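Local coordinates for delta-aminolevulinic acid dehydratase (Toxoplasma gondii ME49, PDB 3OBK), which probably catalyses the condensation of two 5-aminolevulinic acid molecules into porphobilinogen, the pyrrole precursor of tetrapyrroles such as haem, at residues Cys181-Met186 with Ser211-Ser216; Lys300-Ala303 with Tyr307-Glu310. All blocks are in the same frame, centred on the assembly; numbering follows the deposited sequence.

Interaction 1. Residues Cys181-Met186 with Ser211-Ser216; sequences CPSDMM and SCKYAS. With PBG (3-[5-(aminomethyl)-4-(carboxymethyl)-1H-pyrrol-3-yl]propanoic acid), chain L.
Lys213 runs out almost fully extended, with CG anti to its backbone N (chi1 171°), a shape that carries NZ to the carbonyl oxygen of Ser183. Ser183 turns OG between its backbone N and carbonyl carbon (chi1 61°), which sets the hydroxyl at the aminomethyl group of the bound porphobilinogen. The contact lies in the TIM barrel, in the beta-alpha-beta unit made of strand 179-182, helix 189-199 and strand 206-213. The two strands are parallel neighbours, and their ends line the ligand pocket.

Lys213 NZ donates to Ser183 O at 3.0 Å. It meets a lone pair in the carbonyl plane, at a C=O...N angle of 134°. Lys213 NZ gives a second bond, 2.8 Å long, to carboxylate oxygen O1A of porphobilinogen. These two acceptors help fix the position of the buried Lys213 NZ. Tyr210 and Tyr219 add cation-pi contacts, and Lys267 NZ is close by. On the Ser183 side, PBG N1 donates to Ser183 OG at a short 2.5 Å as modelled, and Asp134 is a further partner of that hydroxyl. The two segments therefore hold the product at two of its polar groups.

Next to these polar groups, the CB of Met185 is directed at segment 211-216. The Met185 chain is bent, and it crosses the base of the lysine obliquely, with Met185 SD 3.9 Å from Lys213 CB. Methyl CE of Met185 ends near two backbone carbonyls, 3.6 Å from both Ser211 O and Lys213 O. Arg27 of the second subunit also packs on Met185.

An Asx turn shapes the chain around Met185. Met186 N donates to Asp184 OD2 at 2.8 Å, approaching from above the carboxylate plane, while Asp184 OD1 forms a salt bridge with Arg189 NE.

Interaction 2. Residues Lys300-Ala303 with Tyr307-Glu310; sequences KAAA and YISE
Ala302 CB overlaps the end of Ile308, touching both CG1 and CD1. Ala302 CB lies 3.6 Å from Ile308 CD1. Ile308 has CG1 placed between its backbone N and carbonyl carbon (chi1 62°), which turns the longer branch back over the helix. Ile308 CG1 also lies 3.9 Å from Ala303 N. Met298 of the second subunit packs on both Ala302 and Ile308, so this small apolar patch is shared across the subunit boundary.

Beside it, the backbone closes the turn. Tyr307 N donates to Ala302 O at 3.1 Å, with the donor tilted 30° from the carbonyl plane. The bond reaches five residues back, one more than a regular alpha-helical bond. Tyr307 packs on Pro62 of the second subunit.

Further along, Glu310 lies along Ala303, with Glu310 CB 3.7 Å from Ala303 CB. Its extended chain takes the carboxylate past the alanine methyl to Lys300. Lys300 NZ and Glu310 OE1 form a salt bridge of 2.9 Å, using the syn lone pair of OE1. Tyr333 OH is also hydrogen-bonded to OE1. A lysine and a tyrosine thus both grip this one oxygen.

Ser309 marks the start of the next helix. It sits at the N-cap position, and its side chain caps a backbone N just past the segment. Together these contacts form a tight helix-loop-helix corner, in which helix 293-305 turns into helix 310-324 on the outer surface of the barrel.

From the N terminus, interaction 1 comes first. It closes the stretch from strand 179-182 through helix 189-199 to strand 206-213, within one beta-alpha-beta unit. The chain then runs through strands 263-267 and 287-291 before helix 293-305 begins. Interaction 2 closes only the short turn from that helix to helix 310-324, ahead of strand 328-331. The two contacts lie in series and neither nest nor cross. The centres of interactions 1 and 2 are about 29 Å apart, and the nearest atoms of interactions 1 and 2 are about 16 Å apart. Interaction 1 belongs to the buried pocket, and interaction 2 to the helical surface. Both also touch the second subunit.

Interaction 1. Residues Cys181-Met186 with Ser211-Ser216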
loop_
_atom_site.group_PDB
_atom_site.type_symbol
_atom_site.label_atom_id
_atom_site.label_comp_id
_atom_site.label_asym_id
_atom_site.label_seq_id
_atom_site.Cartn_x
_atom_site.Cartn_y
_atom_site.Cartn_z
ATOM N N CYS A 181 -26.336 21.368 6.035
ATOM C CA CYS A 181 -25.401 20.573 6.833
ATOM C C CYS A 181 -26.132 19.599 7.741
ATOM O O CYS A 181 -26.444 19.942 8.881
ATOM C CB CYS A 181 -24.552 21.515 7.673
ATOM S SG CYS A 181 -23.824 22.841 6.674
ATOM N N PRO A 182 -26.426 18.387 7.238
ATOM C CA PRO A 182 -27.208 17.478 8.047
ATOM C C PRO A 182 -26.401 16.876 9.171
ATOM O O PRO A 182 -25.495 16.093 8.920
ATOM C CB PRO A 182 -27.682 16.397 7.054
ATOM C CG PRO A 182 -27.220 16.817 5.686
ATOM C CD PRO A 182 -26.287 17.966 5.838
ATOM N N SER A 183 -26.771 17.205 10.404
ATOM C CA SER A 183 -26.042 16.772 11.594
ATOM C C SER A 183 -26.788 15.688 12.361
ATOM O O SER A 183 -26.469 15.406 13.521
ATOM C CB SER A 183 -25.830 17.959 12.509
ATOM O OG SER A 183 -27.079 18.477 12.919
ATOM N N ASP A 184 -27.726 15.039 11.679
ATOM C CA ASP A 184 -28.726 14.169 12.298
ATOM C C ASP A 184 -28.270 12.762 12.590
ATOM O O ASP A 184 -28.786 12.145 13.508
ATOM C CB ASP A 184 -29.910 14.042 11.345
ATOM C CG ASP A 184 -29.470 13.689 9.939
ATOM O OD1 ASP A 184 -28.879 14.576 9.280
ATOM O OD2 ASP A 184 -29.685 12.526 9.519
ATOM N N MET A 185 -27.363 12.245 11.758
ATOM C CA MET A 185 -26.857 10.878 11.814
ATOM C C MET A 185 -27.921 9.794 11.570
ATOM O O MET A 185 -27.790 8.637 12.014
ATOM C CB MET A 185 -26.059 10.654 13.093
ATOM C CG MET A 185 -24.739 11.419 13.132
ATOM S SD MET A 185 -23.508 10.920 11.892
ATOM C CE MET A 185 -22.886 9.419 12.614
ATOM N N MET A 186 -28.961 10.144 10.816
ATOM C CA MET A 186 -29.883 9.136 10.312
ATOM C C MET A 186 -29.172 8.430 9.202
ATOM O O MET A 186 -28.314 9.003 8.555
ATOM C CB MET A 186 -31.161 9.757 9.776
ATOM C CG MET A 186 -31.986 10.475 10.843
ATOM S SD MET A 186 -32.462 9.411 12.224
ATOM C CE MET A 186 -31.252 9.731 13.528
ATOM N N SER A 211 -20.344 13.149 8.622
ATOM C CA SER A 211 -20.199 11.687 8.481
ATOM C C SER A 211 -19.846 11.024 9.766
ATOM O O SER A 211 -20.443 10.019 10.105
ATOM C CB SER A 211 -19.092 11.304 7.512
ATOM O OG SER A 211 -19.307 11.924 6.297
ATOM N N CYS A 212 -18.843 11.570 10.444
ATOM C CA CYS A 212 -18.319 10.986 11.660
ATOM C C CYS A 212 -18.587 11.933 12.829
ATOM O O CYS A 212 -17.747 12.723 13.216
ATOM C CB CYS A 212 -16.821 10.707 11.486
ATOM S SG CYS A 212 -16.430 9.966 9.868
ATOM N N LYS A 213 -19.810 11.875 13.336
ATOM C CA LYS A 213 -20.263 12.709 14.436
ATOM C C LYS A 213 -20.484 11.791 15.622
ATOM O O LYS A 213 -21.273 10.858 15.535
ATOM C CB LYS A 213 -21.561 13.412 14.094
ATOM C CG LYS A 213 -22.147 14.110 15.283
ATOM C CD LYS A 213 -23.292 15.003 14.880
ATOM C CE LYS A 213 -23.765 15.804 16.048
ATOM N NZ LYS A 213 -24.763 16.754 15.632
ATOM N N TYR A 214 -19.785 12.057 16.720
ATOM C CA TYR A 214 -19.755 11.121 17.828
ATOM C C TYR A 214 -20.772 11.459 18.923
ATOM O O TYR A 214 -21.153 12.600 19.095
ATOM C CB TYR A 214 -18.329 11.024 18.367
ATOM C CG TYR A 214 -17.420 10.256 17.423
ATOM C CD1 TYR A 214 -16.837 10.860 16.323
ATOM C CD2 TYR A 214 -17.194 8.902 17.608
ATOM C CE1 TYR A 214 -16.016 10.129 15.436
ATOM C CE2 TYR A 214 -16.382 8.176 16.756
ATOM C CZ TYR A 214 -15.802 8.794 15.668
ATOM O OH TYR A 214 -15.013 8.048 14.843
ATOM N N ALA A 215 -21.244 10.437 19.624
ATOM C CA ALA A 215 -22.169 10.607 20.755
ATOM C C ALA A 215 -21.439 11.239 21.907
ATOM O O ALA A 215 -21.184 10.610 22.901
ATOM C CB ALA A 215 -22.780 9.246 21.172
ATOM N N SER A 216 -21.098 12.499 21.757
ATOM C CA SER A 216 -20.169 13.168 22.662
ATOM C C SER A 216 -20.836 13.848 23.858
ATOM O O SER A 216 -22.058 14.144 23.871
ATOM C CB SER A 216 -19.366 14.237 21.881
ATOM O OG SER A 216 -18.336 14.815 22.677
HETATM C CHA PBG L . -27.736 19.284 16.363
HETATM C C1A PBG L . -26.399 19.901 16.613
HETATM C C2A PBG L . -25.630 19.771 17.766
HETATM C C3A PBG L . -24.482 20.508 17.542
HETATM C C4A PBG L . -24.544 20.983 16.245
HETATM N NA PBG L . -25.722 20.629 15.713
HETATM C C5A PBG L . -26.006 19.136 19.083
HETATM C C6A PBG L . -26.147 17.675 19.100
HETATM O O1A PBG L . -26.310 17.108 17.988
HETATM O O2A PBG L . -26.189 17.062 20.191
HETATM C C7A PBG L . -23.401 20.729 18.528
HETATM C C8A PBG L . -22.407 21.781 18.209
HETATM C C9A PBG L . -21.510 22.236 19.284
HETATM O O3A PBG L . -21.001 23.346 19.163
HETATM O O4A PBG L . -21.462 21.709 20.407
HETATM N N1 PBG L . -27.842 18.297 15.338
#

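Interaction 2. Residues Lys300-Ala303 with Tyr307-Glu310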
loop_
_atom_site.group_PDB
_atom_site.type_symbol
_atom_site.label_atom_id
_atom_site.label_comp_id
_atom_site.label_asym_id
_atom_site.label_seq_id
_atom_site.Cartn_x
_atom_site.Cartn_y
_atom_site.Cartn_z
ATOM N N LYS A 300 -11.966 29.016 27.120
ATOM C CA LYS A 300 -12.427 30.230 27.829
ATOM C C LYS A 300 -12.312 30.121 29.329
ATOM O O LYS A 300 -11.829 31.033 30.000
ATOM C CB LYS A 300 -13.895 30.528 27.520
ATOM C CG LYS A 300 -14.124 31.289 26.238
ATOM C CD LYS A 300 -13.750 32.804 26.362
ATOM C CE LYS A 300 -13.812 33.478 24.971
ATOM N NZ LYS A 300 -13.322 34.858 24.958
ATOM N N ALA A 301 -12.777 29.002 29.853
ATOM C CA ALA A 301 -12.705 28.757 31.274
ATOM C C ALA A 301 -11.281 28.968 31.702
ATOM O O ALA A 301 -11.022 29.697 32.660
ATOM C CB ALA A 301 -13.156 27.384 31.593
ATOM N N ALA A 302 -10.350 28.372 30.977
ATOM C CA ALA A 302 -8.966 28.389 31.392
ATOM C C ALA A 302 -8.409 29.757 31.210
ATOM O O ALA A 302 -7.715 30.257 32.072
ATOM C CB ALA A 302 -8.140 27.373 30.613
ATOM N N ALA A 303 -8.705 30.371 30.078
ATOM C CA ALA A 303 -8.173 31.709 29.795
ATOM C C ALA A 303 -8.642 32.689 30.851
ATOM O O ALA A 303 -7.834 33.458 31.365
ATOM C CB ALA A 303 -8.562 32.187 28.405
ATOM N N TYR A 307 -5.006 30.338 33.557
ATOM C CA TYR A 307 -4.201 29.127 33.524
ATOM C C TYR A 307 -3.410 29.020 32.210
ATOM O O TYR A 307 -2.260 28.591 32.213
ATOM C CB TYR A 307 -5.060 27.875 33.698
ATOM C CG TYR A 307 -5.921 27.803 34.956
ATOM C CD1 TYR A 307 -5.565 28.463 36.155
ATOM C CD2 TYR A 307 -7.076 27.069 34.950
ATOM C CE1 TYR A 307 -6.377 28.377 37.296
ATOM C CE2 TYR A 307 -7.874 26.988 36.055
ATOM C CZ TYR A 307 -7.534 27.635 37.217
ATOM O OH TYR A 307 -8.385 27.515 38.273
ATOM N N ILE A 308 -4.035 29.412 31.098
ATOM C CA ILE A 308 -3.392 29.427 29.793
ATOM C C ILE A 308 -3.484 30.824 29.194
ATOM O O ILE A 308 -4.179 31.697 29.708
ATOM C CB ILE A 308 -4.030 28.408 28.807
ATOM C CG1 ILE A 308 -5.512 28.742 28.529
ATOM C CG2 ILE A 308 -3.865 26.998 29.323
ATOM C CD1 ILE A 308 -6.224 27.732 27.596
ATOM N N SER A 309 -2.757 31.005 28.104
ATOM C CA SER A 309 -2.843 32.187 27.298
ATOM C C SER A 309 -3.838 31.908 26.180
ATOM O O SER A 309 -3.641 30.970 25.408
ATOM C CB SER A 309 -1.493 32.523 26.697
ATOM O OG SER A 309 -1.706 33.219 25.472
ATOM N N GLU A 310 -4.888 32.724 26.087
ATOM C CA GLU A 310 -5.978 32.489 25.149
ATOM C C GLU A 310 -5.516 32.461 23.704
ATOM O O GLU A 310 -5.853 31.533 22.956
ATOM C CB GLU A 310 -7.072 33.551 25.291
ATOM C CG GLU A 310 -8.389 33.089 24.678
ATOM C CD GLU A 310 -9.544 34.023 24.940
ATOM O OE1 GLU A 310 -10.708 33.595 24.850
ATOM O OE2 GLU A 310 -9.299 35.194 25.221
#